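Local coordinates for putative uncharacterized protein (Wolbachia pipientis, PDB 3F4S) that probably catalyses disulfide bond formation as a DsbA-type oxidoreductase with a thioredoxin fold, at residues A91-H96 with K150-K155; M43-S48 with N60-I65. The protein carries 1 engineered substitution. All blocks are in the same frame, centred on the assembly; numbering follows the deposited sequence.

Contact 1. Residues A91-H96 with K150-K155; sequences AAMLSH and KKIMDK
The imidazole of His96 lies across the branched side chain of Ile152, and this methyl-on-ring contact is one of the two pairings that join the segments. Ile152 CG2 sits over the middle of one ring face, 3.6 Å from the His96 centroid and only 14° off the ring normal, which meets the criterion for a CH-pi contact. Ile152 CD1 reaches a different part of the ring, approaching His96 ND1 at 3.6 Å. Both methyls of Ile152 thus meet the imidazole, and CG2 packs on Met93 CA as well (4.0 Å), filling the angle between the Met93 backbone and the histidine ring.

The two methionines pack differently: they run alongside each other in the same direction. Met93 SD meets Met153 CB at 3.7 Å, and Met93 CE is 3.9 Å from that same CB. The bend at chi3 (62°) turns the Met93 methyl back, leaving it against Met153 CB while the rest of Met153 leads away. The CA atoms of Met93 and Met153 are 6.1 Å apart, evidence of close backbone approach, and no hydrogen bond crosses the interface.

Polar order lies within residues 91-96. Ala92 O receives a bond from Ser95 OG at 2.6 Å, with the donor tilted 21° from the carbonyl plane, and the same oxygen lies in plane at the His96 ring edge. Ser95 OG is also hydrogen-bonded to His81 NE2, anchoring this turn to strand 75-81, while Ile156, one turn beyond Ile152, extends the packing to Ala92, Met93 and His96.

Close by in sequence, the Cys97-Cys146 disulfide begins just after His96. Helix-on-helix packing of this kind belongs to the helical insertion that DsbA proteins carry within the thioredoxin fold.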
loop_
_atom_site.group_PDB
_atom_site.type_symbol
_atom_site.label_atom_id
_atom_site.label_comp_id
_atom_site.label_asym_id
_atom_site.label_seq_id
_atom_site.Cartn_x
_atom_site.Cartn_y
_atom_site.Cartn_z
ATOM N N ALA A 91 5.086 12.577 -0.364
ATOM C CA ALA A 91 5.751 11.282 -0.522
ATOM C C ALA A 91 4.937 10.397 -1.475
ATOM O O ALA A 91 5.498 9.753 -2.375
ATOM C CB ALA A 91 5.929 10.596 0.828
ATOM N N ALA A 92 3.618 10.374 -1.287
ATOM C CA ALA A 92 2.753 9.583 -2.158
ATOM C C ALA A 92 2.867 10.052 -3.610
ATOM O O ALA A 92 2.901 9.239 -4.535
ATOM C CB ALA A 92 1.301 9.653 -1.680
ATOM N N MET A 93 2.916 11.363 -3.814
ATOM C CA MET A 93 3.109 11.905 -5.159
ATOM C C MET A 93 4.448 11.450 -5.739
ATOM O O MET A 93 4.527 11.043 -6.902
ATOM C CB MET A 93 3.024 13.436 -5.127
ATOM C CG MET A 93 1.609 13.958 -4.807
ATOM S SD MET A 93 1.565 15.719 -4.444
ATOM C CE MET A 93 2.150 16.412 -5.995
ATOM N N LEU A 94 5.499 11.518 -4.928
ATOM C CA LEU A 94 6.829 11.141 -5.394
ATOM C C LEU A 94 6.896 9.669 -5.810
ATOM O O LEU A 94 7.648 9.315 -6.715
ATOM C CB LEU A 94 7.891 11.458 -4.340
ATOM C CG LEU A 94 9.354 11.261 -4.740
ATOM C CD1 LEU A 94 9.668 11.986 -6.052
ATOM C CD2 LEU A 94 10.276 11.716 -3.620
ATOM N N SER A 95 6.104 8.817 -5.161
ATOM C CA SER A 95 6.117 7.390 -5.485
ATOM C C SER A 95 5.783 7.143 -6.954
ATOM O O SER A 95 6.165 6.121 -7.521
ATOM C CB SER A 95 5.162 6.603 -4.580
ATOM O OG SER A 95 3.814 6.797 -4.973
ATOM N N HIS A 96 5.085 8.088 -7.576
ATOM C CA HIS A 96 4.723 7.941 -8.982
ATOM C C HIS A 96 5.889 8.165 -9.938
ATOM O O HIS A 96 5.759 7.940 -11.143
ATOM C CB HIS A 96 3.552 8.863 -9.311
ATOM C CG HIS A 96 2.253 8.388 -8.747
ATOM N ND1 HIS A 96 1.229 7.908 -9.537
ATOM C CD2 HIS A 96 1.823 8.285 -7.466
ATOM C CE1 HIS A 96 0.218 7.549 -8.767
ATOM N NE2 HIS A 96 0.555 7.761 -7.507
ATOM N N LYS A 150 0.171 18.159 -10.095
ATOM C CA LYS A 150 -1.196 18.373 -9.631
ATOM C C LYS A 150 -2.122 17.222 -10.030
ATOM O O LYS A 150 -3.027 16.865 -9.284
ATOM C CB LYS A 150 -1.748 19.702 -10.169
ATOM N N LYS A 151 -1.897 16.649 -11.209
ATOM C CA LYS A 151 -2.735 15.545 -11.676
ATOM C C LYS A 151 -2.594 14.313 -10.777
ATOM O O LYS A 151 -3.571 13.627 -10.482
ATOM C CB LYS A 151 -2.417 15.188 -13.133
ATOM C CG LYS A 151 -2.861 16.235 -14.145
ATOM N N ILE A 152 -1.371 14.027 -10.356
ATOM C CA ILE A 152 -1.138 12.915 -9.444
ATOM C C ILE A 152 -1.693 13.217 -8.052
ATOM O O ILE A 152 -2.304 12.356 -7.416
ATOM C CB ILE A 152 0.358 12.555 -9.379
ATOM C CG1 ILE A 152 0.817 12.024 -10.739
ATOM C CG2 ILE A 152 0.620 11.527 -8.301
ATOM C CD1 ILE A 152 -0.019 10.858 -11.232
ATOM N N MET A 153 -1.493 14.444 -7.579
ATOM C CA MET A 153 -2.067 14.829 -6.297
ATOM C C MET A 153 -3.580 14.598 -6.287
ATOM O O MET A 153 -4.126 14.015 -5.341
ATOM C CB MET A 153 -1.754 16.291 -5.960
ATOM C CG MET A 153 -2.338 16.714 -4.625
ATOM S SD MET A 153 -2.128 18.459 -4.238
ATOM C CE MET A 153 -2.892 19.253 -5.645
ATOM N N ASP A 154 -4.249 15.068 -7.336
ATOM C CA ASP A 154 -5.697 14.929 -7.472
ATOM C C ASP A 154 -6.113 13.465 -7.425
ATOM O O ASP A 154 -7.083 13.107 -6.760
ATOM C CB ASP A 154 -6.171 15.522 -8.800
ATOM C CG ASP A 154 -6.154 17.038 -8.815
ATOM O OD1 ASP A 154 -5.991 17.659 -7.741
ATOM O OD2 ASP A 154 -6.298 17.608 -9.916
ATOM N N LYS A 155 -5.387 12.619 -8.145
ATOM C CA LYS A 155 -5.711 11.201 -8.180
ATOM C C LYS A 155 -5.572 10.598 -6.785
ATOM O O LYS A 155 -6.437 9.851 -6.332
ATOM C CB LYS A 155 -4.815 10.464 -9.182
ATOM C CG LYS A 155 -4.960 8.955 -9.162
#

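Contact 2. Residues M43-S48 with N60-I65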
loop_
_atom_site.group_PDB
_atom_site.type_symbol
_atom_site.label_atom_id
_atom_site.label_comp_id
_atom_site.label_asym_id
_atom_site.label_seq_id
_atom_site.Cartn_x
_atom_site.Cartn_y
_atom_site.Cartn_z
ATOM N N MET A 43 -4.496 -9.102 -1.327
ATOM C CA MET A 43 -4.429 -8.182 -0.196
ATOM C C MET A 43 -4.374 -6.751 -0.707
ATOM O O MET A 43 -3.510 -6.406 -1.513
ATOM C CB MET A 43 -3.207 -8.449 0.688
ATOM C CG MET A 43 -2.913 -7.311 1.677
ATOM S SD MET A 43 -1.442 -7.581 2.681
ATOM C CE MET A 43 -2.001 -8.901 3.749
ATOM N N ILE A 44 -5.306 -5.926 -0.239
ATOM C CA ILE A 44 -5.275 -4.494 -0.502
ATOM C C ILE A 44 -4.991 -3.805 0.816
ATOM O O ILE A 44 -5.672 -4.054 1.802
ATOM C CB ILE A 44 -6.625 -3.991 -1.061
ATOM C CG1 ILE A 44 -6.910 -4.640 -2.419
ATOM C CG2 ILE A 44 -6.637 -2.457 -1.171
ATOM C CD1 ILE A 44 -8.338 -4.438 -2.918
ATOM N N GLU A 45 -3.962 -2.968 0.841
ATOM C CA GLU A 45 -3.611 -2.224 2.037
ATOM C C GLU A 45 -3.768 -0.731 1.783
ATOM O O GLU A 45 -3.269 -0.215 0.780
ATOM C CB GLU A 45 -2.159 -2.511 2.446
ATOM C CG GLU A 45 -1.694 -1.626 3.593
ATOM C CD GLU A 45 -0.221 -1.820 3.966
ATOM O OE1 GLU A 45 0.445 -2.726 3.411
ATOM O OE2 GLU A 45 0.273 -1.060 4.827
ATOM N N TYR A 46 -4.454 -0.040 2.691
ATOM C CA TYR A 46 -4.435 1.418 2.728
ATOM C C TYR A 46 -3.598 1.868 3.918
ATOM O O TYR A 46 -3.832 1.437 5.049
ATOM C CB TYR A 46 -5.845 1.982 2.889
ATOM C CG TYR A 46 -6.718 1.903 1.660
ATOM C CD1 TYR A 46 -6.760 2.952 0.743
ATOM C CD2 TYR A 46 -7.512 0.788 1.424
ATOM C CE1 TYR A 46 -7.577 2.890 -0.383
ATOM C CE2 TYR A 46 -8.329 0.713 0.302
ATOM C CZ TYR A 46 -8.355 1.764 -0.596
ATOM O OH TYR A 46 -9.170 1.691 -1.695
ATOM N N ALA A 47 -2.632 2.747 3.679
ATOM C CA ALA A 47 -1.814 3.256 4.775
ATOM C C ALA A 47 -1.225 4.615 4.443
ATOM O O ALA A 47 -1.055 4.956 3.278
ATOM C CB ALA A 47 -0.698 2.268 5.115
ATOM N N SER A 48 -0.926 5.383 5.485
ATOM C CA SER A 48 -0.196 6.631 5.364
ATOM C C SER A 48 1.286 6.336 5.539
ATOM O O SER A 48 1.676 5.595 6.455
ATOM C CB SER A 48 -0.647 7.600 6.459
ATOM O OG SER A 48 0.344 8.580 6.700
ATOM N N ASN A 60 8.800 -4.696 10.430
ATOM C CA ASN A 60 8.931 -5.931 11.202
ATOM C C ASN A 60 8.029 -7.099 10.847
ATOM O O ASN A 60 8.297 -8.230 11.252
ATOM C CB ASN A 60 8.796 -5.614 12.680
ATOM C CG ASN A 60 9.876 -4.667 13.155
ATOM O OD1 ASN A 60 11.039 -4.791 12.760
ATOM N ND2 ASN A 60 9.505 -3.711 13.982
ATOM N N VAL A 61 6.965 -6.832 10.104
ATOM C CA VAL A 61 6.019 -7.881 9.769
ATOM C C VAL A 61 5.919 -8.095 8.270
ATOM O O VAL A 61 5.966 -9.228 7.794
ATOM C CB VAL A 61 4.611 -7.585 10.327
ATOM C CG1 VAL A 61 3.676 -8.749 10.022
ATOM C CG2 VAL A 61 4.673 -7.331 11.829
ATOM N N PHE A 62 5.777 -7.009 7.520
ATOM C CA PHE A 62 5.581 -7.151 6.084
ATOM C C PHE A 62 6.654 -7.932 5.317
ATOM O O PHE A 62 6.316 -8.690 4.408
ATOM C CB PHE A 62 5.302 -5.812 5.396
ATOM C CG PHE A 62 4.680 -5.980 4.045
ATOM C CD1 PHE A 62 3.321 -6.233 3.931
ATOM C CD2 PHE A 62 5.450 -5.935 2.898
ATOM C CE1 PHE A 62 2.732 -6.419 2.699
ATOM C CE2 PHE A 62 4.872 -6.130 1.648
ATOM C CZ PHE A 62 3.507 -6.364 1.548
ATOM N N PRO A 63 7.943 -7.747 5.660
ATOM C CA PRO A 63 8.953 -8.494 4.900
ATOM C C PRO A 63 8.692 -10.005 4.918
ATOM O O PRO A 63 8.897 -10.673 3.899
ATOM C CB PRO A 63 10.259 -8.146 5.618
ATOM C CG PRO A 63 9.992 -6.777 6.217
ATOM C CD PRO A 63 8.547 -6.805 6.622
ATOM N N LYS A 64 8.228 -10.531 6.050
ATOM C CA LYS A 64 7.950 -11.963 6.164
ATOM C C LYS A 64 6.695 -12.345 5.386
ATOM O O LYS A 64 6.613 -13.433 4.816
ATOM C CB LYS A 64 7.814 -12.384 7.633
ATOM C CG LYS A 64 9.141 -12.521 8.379
ATOM N N ILE A 65 5.708 -11.451 5.369
ATOM C CA ILE A 65 4.521 -11.663 4.553
ATOM C C ILE A 65 4.910 -11.731 3.073
ATOM O O ILE A 65 4.451 -12.607 2.332
ATOM C CB ILE A 65 3.461 -10.554 4.781
ATOM C CG1 ILE A 65 2.869 -10.659 6.192
ATOM C CG2 ILE A 65 2.365 -10.635 3.728
ATOM C CD1 ILE A 65 1.882 -9.567 6.522
#
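Phe62 presents the edge of its ring to the sulfur of Met43: SD lies near the ring plane, 4.3 Å from CE1. This is apolar packing at van der Waals range, with no hydrogen bond between the segments. Met43 reaches that far because its chain is extended as far as SD (chi1 166°, chi2 -178°), carrying the sulfur away from the strand towards the helix. Glu45, two residues along and on the same strand face, brings OE1 to 4.4 Å from the same Phe62 CE1.

The next shell fixes these groups. Both carboxylate oxygens of the buried Glu45 have hydrogen-bond partners: OE1 pairs with Tyr77 OH, and OE2 with His58 NE2. The rings of Tyr77 and His58 also meet Phe62, placing acid and phenyl in one cluster. Backbone bonds from Met43 and Glu45 to strand 75-81 set the strand, and Phe202 of helix 199-216 packs on Met43 and Ile65.

CA separations of 10.7 Å (Met43 to Ile65) and 11.2 Å (Glu45 to Phe62) fit a helix layered on a sheet. The arrangement is part of the thioredoxin-fold core, with a buried acid near, but not touching, the Cys51-Cys54 disulfide at the CxxC helix start.

How the contacts relate
From the N terminus, contact 2 comes first. Strand 41-47 leads through the Cys51-Cys54 region and helix 52-60 to residues 60-65, a loop with 11 residues between the segments. The chain then returns to the sheet as strand 75-81 before contact 1 opens on helix 86-94. Contact 1 spans 53 intervening residues, which include helices 101-113, 127-135 and 140-147, with the Cys97-Cys146 disulfide bridging inside that span. The two loops therefore lie in series and neither nest nor cross. Their centres are about 20 Å apart and their nearest atoms about 7 Å: contact 2 ties helix to sheet, contact 1 joins helices, and helix 150-167 leads back towards strand 174-179, beside strand 41-47.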